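Local coordinates for protein Lmaj004091aaa (Leishmania major, PDB 1XTP) that probably methylates the N-terminal amino group of proteins that begin with an X-Pro-Lys motif, using S-adenosyl-L-methionine as methyl donor, at residues H73-D78 against I104-K109; F194-C199 against A236-W241; D31-A36 against D203-D208. All coordinates share one frame; numbering follows the deposited sequence.

Interaction 1. Residues H73-D78 against I104-K109; sequences HVHDVD and IGRITK. With SAI (S-adenosyl-L-homoselenocysteine), chain B.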
loop_
_atom_site.group_PDB
_atom_site.type_symbol
_atom_site.label_atom_id
_atom_site.label_comp_id
_atom_site.label_asym_id
_atom_site.label_seq_id
_atom_site.Cartn_x
_atom_site.Cartn_y
_atom_site.Cartn_z
ATOM N N HIS A 73 4.775 -16.589 8.598
ATOM C CA HIS A 73 4.932 -16.488 10.044
ATOM C C HIS A 73 5.014 -15.071 10.555
ATOM O O HIS A 73 5.025 -14.864 11.754
ATOM C CB HIS A 73 6.159 -17.275 10.489
ATOM C CG HIS A 73 6.034 -18.743 10.236
ATOM N ND1 HIS A 73 4.973 -19.487 10.710
ATOM C CD2 HIS A 73 6.811 -19.602 9.532
ATOM C CE1 HIS A 73 5.109 -20.743 10.320
ATOM N NE2 HIS A 73 6.217 -20.840 9.606
ATOM N N VAL A 74 5.056 -14.089 9.661
ATOM C CA VAL A 74 5.014 -12.684 10.089
ATOM C C VAL A 74 3.598 -12.161 10.295
ATOM O O VAL A 74 3.409 -11.016 10.736
ATOM C CB VAL A 74 5.712 -11.741 9.090
ATOM C CG1 VAL A 74 7.181 -12.100 8.959
ATOM C CG2 VAL A 74 4.989 -11.721 7.724
ATOM N N HIS A 75 2.612 -12.990 9.964
ATOM C CA HIS A 75 1.216 -12.584 9.981
ATOM C C HIS A 75 0.764 -12.069 11.346
ATOM O O HIS A 75 0.278 -10.934 11.471
ATOM C CB HIS A 75 0.333 -13.752 9.537
ATOM C CG HIS A 75 -1.125 -13.471 9.669
ATOM N ND1 HIS A 75 -1.800 -12.634 8.808
ATOM C CD2 HIS A 75 -2.029 -13.867 10.596
ATOM C CE1 HIS A 75 -3.064 -12.555 9.179
ATOM N NE2 HIS A 75 -3.227 -13.289 10.264
ATOM N N ASP A 76 0.954 -12.890 12.369
ATOM C CA ASP A 76 0.436 -12.576 13.709
ATOM C C ASP A 76 0.981 -11.263 14.263
ATOM O O ASP A 76 0.221 -10.435 14.758
ATOM C CB ASP A 76 0.732 -13.718 14.698
ATOM C CG ASP A 76 -0.069 -14.982 14.406
ATOM O OD1 ASP A 76 -1.214 -14.878 13.902
ATOM O OD2 ASP A 76 0.450 -16.084 14.695
ATOM N N VAL A 77 2.288 -11.080 14.163
ATOM C CA VAL A 77 2.921 -9.836 14.594
ATOM C C VAL A 77 2.439 -8.635 13.767
ATOM O O VAL A 77 2.151 -7.573 14.326
ATOM C CB VAL A 77 4.477 -9.944 14.605
ATOM C CG1 VAL A 77 5.021 -10.204 13.215
ATOM C CG2 VAL A 77 5.112 -8.671 15.165
ATOM N N ASP A 78 2.304 -8.809 12.451
ATOM C CA ASP A 78 1.798 -7.756 11.613
ATOM C C ASP A 78 0.410 -7.298 12.038
ATOM O O ASP A 78 0.163 -6.108 12.142
ATOM C CB ASP A 78 1.754 -8.205 10.141
ATOM C CG ASP A 78 1.006 -7.228 9.263
ATOM O OD1 ASP A 78 1.473 -6.073 9.150
ATOM O OD2 ASP A 78 -0.062 -7.604 8.719
ATOM N N ILE A 104 -6.436 -11.737 -0.872
ATOM C CA ILE A 104 -7.459 -12.706 -0.426
ATOM C C ILE A 104 -8.212 -12.244 0.823
ATOM O O ILE A 104 -8.890 -13.053 1.459
ATOM C CB ILE A 104 -6.868 -14.110 -0.142
ATOM C CG1 ILE A 104 -5.876 -14.055 1.017
ATOM C CG2 ILE A 104 -6.238 -14.702 -1.400
ATOM C CD1 ILE A 104 -5.575 -15.397 1.578
ATOM N N GLY A 105 -8.052 -10.970 1.191
ATOM C CA GLY A 105 -8.804 -10.369 2.301
ATOM C C GLY A 105 -8.239 -10.659 3.676
ATOM O O GLY A 105 -8.979 -10.663 4.660
ATOM N N ARG A 106 -6.928 -10.893 3.745
ATOM C CA ARG A 106 -6.239 -11.220 4.995
ATOM C C ARG A 106 -6.388 -10.165 6.091
ATOM O O ARG A 106 -6.642 -10.504 7.273
ATOM C CB ARG A 106 -4.744 -11.429 4.715
ATOM C CG ARG A 106 -3.907 -11.830 5.953
ATOM C CD ARG A 106 -2.399 -11.837 5.616
ATOM N NE ARG A 106 -1.928 -10.475 5.353
ATOM C CZ ARG A 106 -1.492 -9.616 6.271
ATOM N NH1 ARG A 106 -1.398 -9.948 7.550
ATOM N NH2 ARG A 106 -1.119 -8.407 5.891
ATOM N N ILE A 107 -6.185 -8.896 5.725
ATOM C CA ILE A 107 -6.312 -7.827 6.681
ATOM C C ILE A 107 -7.793 -7.628 7.111
ATOM O O ILE A 107 -8.089 -7.423 8.297
ATOM C CB ILE A 107 -5.676 -6.502 6.148
ATOM C CG1 ILE A 107 -4.169 -6.706 5.891
ATOM C CG2 ILE A 107 -5.902 -5.347 7.168
ATOM C CD1 ILE A 107 -3.501 -5.583 5.117
ATOM N N THR A 108 -8.704 -7.689 6.154
ATOM C CA THR A 108 -10.131 -7.602 6.447
ATOM C C THR A 108 -10.569 -8.752 7.364
ATOM O O THR A 108 -11.254 -8.518 8.351
ATOM C CB THR A 108 -10.986 -7.583 5.161
ATOM O OG1 THR A 108 -10.595 -6.471 4.354
ATOM C CG2 THR A 108 -12.505 -7.461 5.479
ATOM N N LYS A 109 -10.137 -9.975 7.064
ATOM C CA LYS A 109 -10.572 -11.141 7.826
ATOM C C LYS A 109 -10.107 -11.091 9.279
ATOM O O LYS A 109 -10.882 -11.395 10.185
ATOM C CB LYS A 109 -10.092 -12.447 7.174
ATOM C CG LYS A 109 -10.647 -13.700 7.861
ATOM C CD LYS A 109 -10.530 -14.942 7.002
HETATM N N SAI B . -2.903 -6.060 1.238
HETATM C CA SAI B . -3.020 -7.544 1.331
HETATM C CB SAI B . -2.365 -8.194 0.129
HETATM C CG SAI B . -0.875 -7.943 -0.046
HETATM SE SE SAI B . -0.242 -8.876 -1.662
HETATM C C SAI B . -2.339 -8.122 2.561
HETATM O O SAI B . -1.502 -7.465 3.180
HETATM O OXT SAI B . -2.586 -9.267 2.937
HETATM C "C5'" SAI B . -0.370 -7.332 -2.887
HETATM C "C4'" SAI B . -1.741 -7.206 -3.558
HETATM O "O4'" SAI B . -1.746 -6.030 -4.312
HETATM C "C3'" SAI B . -2.085 -8.321 -4.534
HETATM O "O3'" SAI B . -3.347 -8.860 -4.241
HETATM C "C2'" SAI B . -2.117 -7.689 -5.905
HETATM O "O2'" SAI B . -3.080 -8.281 -6.766
HETATM C "C1'" SAI B . -2.476 -6.281 -5.501
HETATM N N9 SAI B . -2.153 -5.259 -6.487
HETATM C C8 SAI B . -1.123 -5.276 -7.401
HETATM N N7 SAI B . -1.180 -4.148 -8.102
HETATM C C5 SAI B . -2.226 -3.399 -7.640
HETATM C C6 SAI B . -2.724 -2.150 -8.001
HETATM N N6 SAI B . -2.143 -1.466 -8.989
HETATM N N1 SAI B . -3.826 -1.636 -7.339
HETATM C C2 SAI B . -4.449 -2.358 -6.328
HETATM N N3 SAI B . -3.936 -3.592 -5.970
HETATM C C4 SAI B . -2.845 -4.091 -6.613
#
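With CG anti to the backbone N in all three, Arg-106, His-75 and Asp-78 each send their side chains along the carbonyl side of their own backbones and meet between helices 75-87 and 106-115. Arg-106 stays extended through chi2 and then bends at chi3 (68°), which turns its guanidinium so that one edge faces the bound S-adenosyl-L-homoselenocysteine and another faces helix 75-87. Arg-106 NE donates to SAI OXT (2.8 Å) and Arg-106 NH2 to SAI O (2.9 Å, 170°), a fork that suits arginine to a carboxylate.

NH1 is held twice in the guanidinium plane. Arg-106 NH1 gives a nearly straight bond to His-75 ND1 (3.0 Å, 165°), tilted from the imidazole plane, and forms a salt bridge with Asp-78 OD2 (2.9 Å). Arg-106 NH2 also reaches Asp-78 OD2 (3.1 Å), from above the carboxylate plane, so one oxygen takes both terminal nitrogens. Because ND1 accepts here, a neutral His-75 protonated on NE2 is the likely form. Its ring stands almost upright to the guanidinium, with His-75 CE1 against Arg-106 CG (3.4 Å).

Asp-78 OD1 turns instead to Lys-196 and Gln-165. Gly-105 occupies the N-cap position of helix 106-115, where its positive phi favours a glycine, beside the bound ligand in this Rossmann-like methyltransferase; Ile-107 packs against Val-163 of strand 159-165, while Thr-108 touches strand 118-123.

Interaction 2. Residues F194-C199 against A236-W241; sequences FFKENC and AFQEEW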
loop_
_atom_site.group_PDB
_atom_site.type_symbol
_atom_site.label_atom_id
_atom_site.label_comp_id
_atom_site.label_asym_id
_atom_site.label_seq_id
_atom_site.Cartn_x
_atom_site.Cartn_y
_atom_site.Cartn_z
ATOM N N PHE A 194 -4.741 4.326 6.667
ATOM C CA PHE A 194 -3.719 3.512 7.296
ATOM C C PHE A 194 -2.775 2.945 6.212
ATOM O O PHE A 194 -3.136 2.030 5.479
ATOM C CB PHE A 194 -4.361 2.397 8.087
ATOM C CG PHE A 194 -3.381 1.453 8.722
ATOM C CD1 PHE A 194 -2.643 1.834 9.838
ATOM C CD2 PHE A 194 -3.231 0.160 8.233
ATOM C CE1 PHE A 194 -1.762 0.941 10.440
ATOM C CE2 PHE A 194 -2.354 -0.733 8.837
ATOM C CZ PHE A 194 -1.618 -0.336 9.945
ATOM N N PHE A 195 -1.564 3.492 6.145
ATOM C CA PHE A 195 -0.580 3.109 5.134
ATOM C C PHE A 195 0.549 2.329 5.791
ATOM O O PHE A 195 1.249 2.857 6.644
ATOM C CB PHE A 195 -0.050 4.362 4.435
ATOM C CG PHE A 195 1.047 4.097 3.427
ATOM C CD1 PHE A 195 0.961 3.036 2.527
ATOM C CD2 PHE A 195 2.151 4.943 3.358
ATOM C CE1 PHE A 195 1.963 2.821 1.591
ATOM C CE2 PHE A 195 3.153 4.742 2.436
ATOM C CZ PHE A 195 3.059 3.687 1.535
ATOM N N LYS A 196 0.688 1.057 5.415
ATOM C CA LYS A 196 1.710 0.172 5.979
ATOM C C LYS A 196 2.540 -0.423 4.858
ATOM O O LYS A 196 2.013 -1.091 3.983
ATOM C CB LYS A 196 1.082 -0.956 6.799
ATOM C CG LYS A 196 2.052 -1.654 7.756
ATOM C CD LYS A 196 1.288 -2.420 8.847
ATOM C CE LYS A 196 2.208 -3.045 9.888
ATOM N NZ LYS A 196 1.463 -3.936 10.816
ATOM N N GLU A 197 3.851 -0.210 4.914
ATOM C CA GLU A 197 4.707 -0.561 3.797
ATOM C C GLU A 197 6.160 -0.759 4.218
ATOM O O GLU A 197 6.613 -0.194 5.230
ATOM C CB GLU A 197 4.658 0.553 2.741
ATOM C CG GLU A 197 5.129 0.101 1.375
ATOM C CD GLU A 197 4.545 -1.250 0.990
ATOM O OE1 GLU A 197 3.345 -1.292 0.603
ATOM O OE2 GLU A 197 5.297 -2.253 1.066
ATOM N N ASN A 198 6.874 -1.542 3.407
ATOM C CA ASN A 198 8.309 -1.661 3.487
ATOM C C ASN A 198 8.977 -0.312 3.195
ATOM O O ASN A 198 8.546 0.442 2.323
ATOM C CB ASN A 198 8.821 -2.734 2.521
ATOM C CG ASN A 198 8.384 -4.152 2.916
ATOM O OD1 ASN A 198 7.861 -4.386 4.001
ATOM N ND2 ASN A 198 8.652 -5.108 2.038
ATOM N N CYS A 199 10.035 -0.034 3.943
ATOM C CA CYS A 199 10.717 1.243 3.928
ATOM C C CYS A 199 12.214 0.991 3.705
ATOM O O CYS A 199 12.809 0.184 4.420
ATOM C CB CYS A 199 10.492 1.870 5.299
ATOM S SG CYS A 199 10.344 3.592 5.287
ATOM N N ALA A 236 4.896 4.992 12.898
ATOM C CA ALA A 236 5.642 4.074 13.746
ATOM C C ALA A 236 6.156 2.869 12.982
ATOM O O ALA A 236 5.511 2.374 12.062
ATOM C CB ALA A 236 4.777 3.608 14.889
ATOM N N PHE A 237 7.335 2.397 13.369
ATOM C CA PHE A 237 7.854 1.165 12.820
ATOM C C PHE A 237 7.175 -0.002 13.514
ATOM O O PHE A 237 6.936 0.041 14.726
ATOM C CB PHE A 237 9.377 1.086 12.990
ATOM C CG PHE A 237 10.127 1.987 12.060
ATOM C CD1 PHE A 237 10.318 1.618 10.737
ATOM C CD2 PHE A 237 10.630 3.206 12.503
ATOM C CE1 PHE A 237 11.010 2.435 9.866
ATOM C CE2 PHE A 237 11.311 4.038 11.646
ATOM C CZ PHE A 237 11.511 3.640 10.317
ATOM N N GLN A 238 6.846 -1.033 12.746
ATOM C CA GLN A 238 6.391 -2.296 13.304
ATOM C C GLN A 238 7.435 -2.885 14.253
ATOM O O GLN A 238 8.531 -3.241 13.824
ATOM C CB GLN A 238 6.106 -3.295 12.172
ATOM C CG GLN A 238 5.788 -4.756 12.630
ATOM C CD GLN A 238 4.534 -4.838 13.474
ATOM O OE1 GLN A 238 3.487 -4.360 13.067
ATOM N NE2 GLN A 238 4.645 -5.402 14.674
ATOM N N GLU A 239 7.104 -3.009 15.536
ATOM C CA GLU A 239 8.015 -3.678 16.476
ATOM C C GLU A 239 8.054 -5.192 16.289
ATOM O O GLU A 239 7.161 -5.778 15.685
ATOM C CB GLU A 239 7.685 -3.333 17.933
ATOM C CG GLU A 239 6.363 -3.847 18.435
ATOM C CD GLU A 239 6.142 -3.551 19.925
ATOM O OE1 GLU A 239 6.662 -2.537 20.454
ATOM O OE2 GLU A 239 5.448 -4.358 20.572
ATOM N N GLU A 240 9.112 -5.813 16.799
ATOM C CA GLU A 240 9.276 -7.259 16.733
ATOM C C GLU A 240 9.285 -7.785 15.285
ATOM O O GLU A 240 8.847 -8.910 15.011
ATOM C CB GLU A 240 8.173 -7.934 17.549
ATOM C CG GLU A 240 8.559 -9.307 18.062
ATOM C CD GLU A 240 7.445 -9.969 18.848
ATOM O OE1 GLU A 240 6.675 -9.256 19.518
ATOM O OE2 GLU A 240 7.337 -11.205 18.789
ATOM N N TRP A 241 9.786 -6.962 14.368
ATOM C CA TRP A 241 9.840 -7.313 12.956
ATOM C C TRP A 241 11.185 -8.007 12.698
ATOM O O TRP A 241 12.204 -7.542 13.207
ATOM C CB TRP A 241 9.691 -6.059 12.096
ATOM C CG TRP A 241 9.340 -6.352 10.679
ATOM C CD1 TRP A 241 10.047 -5.999 9.578
ATOM C CD2 TRP A 241 8.179 -7.048 10.205
ATOM N NE1 TRP A 241 9.415 -6.442 8.443
ATOM C CE2 TRP A 241 8.266 -7.095 8.800
ATOM C CE3 TRP A 241 7.081 -7.659 10.836
ATOM C CZ2 TRP A 241 7.292 -7.720 8.004
ATOM C CZ3 TRP A 241 6.121 -8.273 10.051
ATOM C CH2 TRP A 241 6.237 -8.307 8.649
HETATM O O HOH W 1 9.470 -6.304 5.175
#
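Lys-196 and Gln-238 make the one close contact between these segments: the ammonium NZ of Lys-196 donates to the amide oxygen OE1 of Gln-238 at 3.1 Å. The lysine chain is extended beyond CG, long enough to carry its charge from strand 191-198 over to the turn that follows strand 232-237. Gln-238 is bent at chi2 (62°), which swings its amide toward that charge. NZ approaches OE1 with a C=O...N angle of 150°, tilted 20° from the carbonyl plane, and Lys-196 CE lies 3.7 Å from Gln-238 OE1. The other end of the amide is tied down as well, since Gln-238 NE2 donates to Glu-239 O (2.7 Å) and thereby fixes which end is oxygen. A glutamine fits here because it can accept from lysine and donate to a carbonyl at once.

The two strands are not neighbours in the seven-stranded mixed sheet. Strand 248-253, the antiparallel last strand, is inserted between 191-198 and the edge strand 232-237 in the 3-2-1-4-5-7-6 order of class I methyltransferases, so the segments meet through side chains. The strongest partner of buried Lys-196 is Asp-78, joined by Ser-82, both on helix 75-87; the nearby carboxylate should favour the charged amine.

Toward the partly exposed end the contact is looser. Asn-198 and Trp-241 do not touch directly; a water donates to Asn-198 OD1 (2.8 Å) and accepts from the indole NE1 of Trp-241 over a longer 3.3 Å, lying in the ring plane.

Interaction 3. Residues D31-A36 against D203-D208; sequences DEMWKA and DRFLVD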
loop_
_atom_site.group_PDB
_atom_site.type_symbol
_atom_site.label_atom_id
_atom_site.label_comp_id
_atom_site.label_asym_id
_atom_site.label_seq_id
_atom_site.Cartn_x
_atom_site.Cartn_y
_atom_site.Cartn_z
ATOM N N ASP A 31 13.016 10.638 -11.381
ATOM C CA ASP A 31 12.612 11.192 -12.676
ATOM C C ASP A 31 13.240 10.458 -13.863
ATOM O O ASP A 31 12.589 10.207 -14.878
ATOM C CB ASP A 31 12.975 12.677 -12.726
ATOM C CG ASP A 31 12.314 13.465 -11.603
ATOM O OD1 ASP A 31 11.067 13.488 -11.527
ATOM O OD2 ASP A 31 13.043 14.034 -10.776
ATOM N N GLU A 32 14.524 10.145 -13.725
ATOM C CA GLU A 32 15.234 9.337 -14.694
ATOM C C GLU A 32 14.640 7.909 -14.769
ATOM O O GLU A 32 14.481 7.353 -15.844
ATOM C CB GLU A 32 16.716 9.285 -14.295
ATOM C CG GLU A 32 17.626 8.678 -15.342
ATOM C CD GLU A 32 18.960 8.200 -14.792
ATOM O OE1 GLU A 32 19.270 8.436 -13.610
ATOM O OE2 GLU A 32 19.706 7.560 -15.561
HETATM N N MSE A 33 14.323 7.326 -13.620
HETATM C CA MSE A 33 13.777 5.968 -13.565
HETATM C C MSE A 33 12.399 5.845 -14.193
HETATM O O MSE A 33 12.157 4.932 -14.979
HETATM C CB MSE A 33 13.729 5.491 -12.122
HETATM C CG MSE A 33 13.218 4.087 -11.943
HETATM SE SE MSE A 33 11.300 4.035 -11.643
HETATM C CE MSE A 33 11.330 4.893 -9.897
ATOM N N TRP A 34 11.477 6.740 -13.845
ATOM C CA TRP A 34 10.137 6.692 -14.450
ATOM C C TRP A 34 10.182 6.869 -15.974
ATOM O O TRP A 34 9.327 6.326 -16.665
ATOM C CB TRP A 34 9.184 7.743 -13.847
ATOM C CG TRP A 34 8.877 7.546 -12.387
ATOM C CD1 TRP A 34 9.078 8.454 -11.388
ATOM C CD2 TRP A 34 8.351 6.364 -11.755
ATOM N NE1 TRP A 34 8.702 7.924 -10.170
ATOM C CE2 TRP A 34 8.258 6.640 -10.366
ATOM C CE3 TRP A 34 7.979 5.093 -12.216
ATOM C CZ2 TRP A 34 7.782 5.708 -9.449
ATOM C CZ3 TRP A 34 7.509 4.154 -11.298
ATOM C CH2 TRP A 34 7.421 4.466 -9.931
ATOM N N LYS A 35 11.150 7.631 -16.497
ATOM C CA LYS A 35 11.316 7.735 -17.946
ATOM C C LYS A 35 11.730 6.390 -18.530
ATOM O O LYS A 35 11.348 6.062 -19.644
ATOM C CB LYS A 35 12.325 8.831 -18.321
ATOM C CG LYS A 35 11.731 10.229 -18.293
ATOM C CD LYS A 35 12.790 11.332 -18.309
ATOM C CE LYS A 35 13.378 11.570 -19.688
ATOM N NZ LYS A 35 14.377 12.693 -19.650
ATOM N N ALA A 36 12.489 5.600 -17.768
ATOM C CA ALA A 36 12.904 4.260 -18.216
ATOM C C ALA A 36 11.785 3.227 -18.071
ATOM O O ALA A 36 11.590 2.370 -18.938
ATOM C CB ALA A 36 14.148 3.796 -17.441
ATOM N N ASP A 203 17.909 6.086 1.981
ATOM C CA ASP A 203 17.280 7.154 1.205
ATOM C C ASP A 203 17.240 6.861 -0.319
ATOM O O ASP A 203 17.033 7.766 -1.119
ATOM C CB ASP A 203 17.963 8.504 1.490
ATOM C CG ASP A 203 17.547 9.110 2.848
ATOM N N ARG A 204 17.442 5.609 -0.711
ATOM C CA ARG A 204 17.400 5.229 -2.132
ATOM C C ARG A 204 16.292 4.220 -2.372
ATOM O O ARG A 204 15.920 3.473 -1.464
ATOM C CB ARG A 204 18.748 4.662 -2.587
ATOM C CG ARG A 204 19.848 5.678 -2.568
ATOM C CD ARG A 204 21.186 5.071 -2.892
ATOM N NE ARG A 204 21.376 4.797 -4.325
ATOM C CZ ARG A 204 21.433 3.582 -4.897
ATOM N NH1 ARG A 204 21.305 2.456 -4.187
ATOM N NH2 ARG A 204 21.636 3.494 -6.216
ATOM N N PHE A 205 15.755 4.205 -3.590
ATOM C CA PHE A 205 14.685 3.278 -3.936
ATOM C C PHE A 205 15.252 2.035 -4.573
ATOM O O PHE A 205 16.412 2.016 -4.993
ATOM C CB PHE A 205 13.646 3.906 -4.869
ATOM C CG PHE A 205 14.186 4.327 -6.225
ATOM C CD1 PHE A 205 14.318 3.421 -7.251
ATOM C CD2 PHE A 205 14.526 5.657 -6.467
ATOM C CE1 PHE A 205 14.785 3.816 -8.492
ATOM C CE2 PHE A 205 15.005 6.054 -7.692
ATOM C CZ PHE A 205 15.146 5.146 -8.707
ATOM N N LEU A 206 14.406 1.008 -4.624
ATOM C CA LEU A 206 14.727 -0.272 -5.240
ATOM C C LEU A 206 13.533 -0.711 -6.060
ATOM O O LEU A 206 12.494 -1.066 -5.494
ATOM C CB LEU A 206 15.047 -1.339 -4.183
ATOM C CG LEU A 206 15.375 -2.748 -4.709
ATOM C CD1 LEU A 206 16.502 -2.716 -5.690
ATOM C CD2 LEU A 206 15.738 -3.685 -3.566
ATOM N N VAL A 207 13.687 -0.662 -7.383
ATOM C CA VAL A 207 12.726 -1.273 -8.311
ATOM C C VAL A 207 12.910 -2.813 -8.328
ATOM O O VAL A 207 13.989 -3.345 -8.655
ATOM C CB VAL A 207 12.847 -0.711 -9.751
ATOM C CG1 VAL A 207 11.865 -1.388 -10.693
ATOM C CG2 VAL A 207 12.616 0.796 -9.774
ATOM N N ASP A 208 11.844 -3.511 -7.969
ATOM C CA ASP A 208 11.805 -4.972 -8.076
ATOM C C ASP A 208 11.352 -5.345 -9.500
ATOM O O ASP A 208 10.198 -5.124 -9.895
ATOM C CB ASP A 208 10.867 -5.560 -7.020
ATOM C CG ASP A 208 10.948 -7.090 -6.943
ATOM O OD1 ASP A 208 11.176 -7.747 -7.978
ATOM O OD2 ASP A 208 10.770 -7.640 -5.846
#
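Met-33, a selenomethionine here, meets Phe-205 and Val-207 where helix 30-37 packs against a small four-stranded mixed sheet, separate from the seven-stranded methyltransferase sheet. Phe-205 and Val-207 alternate along strand 205-208 and both direct their CB atoms at the helix, while Leu-206 between them points elsewhere. Strands 19-21 and 213-215 flank strand 205-208, so the N-terminal part of the chain is joined to a much later one.

The aromatic contacts come first. With CG anti to the backbone N, Met-33 extends from the helix and then folds back at chi2 (-92°) and chi3. This places methyl CE over one face of the Phe-205 ring, offset toward the rim, in a CH-pi contact 4.1 Å from the ring centroid. The selenium lies farther off, at 5.4 Å from the same centroid, in an oblique Met-aromatic contact. A flexible, unbranched chain suits this place, because CE also lies over the centre of the Trp-34 ring, 3.5 Å above its plane; one methyl is thus in contact with two aromatic faces.

Purely apolar packing completes the contact. Phe-205, with chi1 at 63°, holds its ring between its backbone N and carbonyl carbon, and its CE1 and CZ atoms meet CB and CG of Met-33 as the two side chains slide past each other in opposite directions, Phe-205 CZ lying 3.7 Å from Met-33 CB. Around these residues, Tyr-27 packs on Met-33 and Phe-205, and Leu-214 on Met-33 and Val-207. The branched Val-207 presents a compact methyl to the selenium, tip to tip: Val-207 CG2 lies 4.0 Å from Met-33 SE.

Overall arrangement
Interactions 1 and 2 form one continuous polar network with centres about 13 Å apart, joined by the salt bridge between Asp-78 OD1 and Lys-196 NZ (2.7 Å). A chain of contacts therefore runs from Gln-238 through Lys-196, Asp-78 and Arg-106 to the carboxylate of the bound S-adenosyl-L-homoselenocysteine: interaction 1 is first shell, interaction 2 second shell, with the Lys-196 side chain about 8 Å from the ligand. Val-74 CB against Trp-241 CH2 (3.5 Å) adds apolar packing. Interaction 3 stands apart, its centre about 29 Å from that of interaction 1 and the Val-207 side chain about 14 Å from the ligand. Its strand 205-208 nevertheless follows strand 191-198 of interaction 2 directly in the chain.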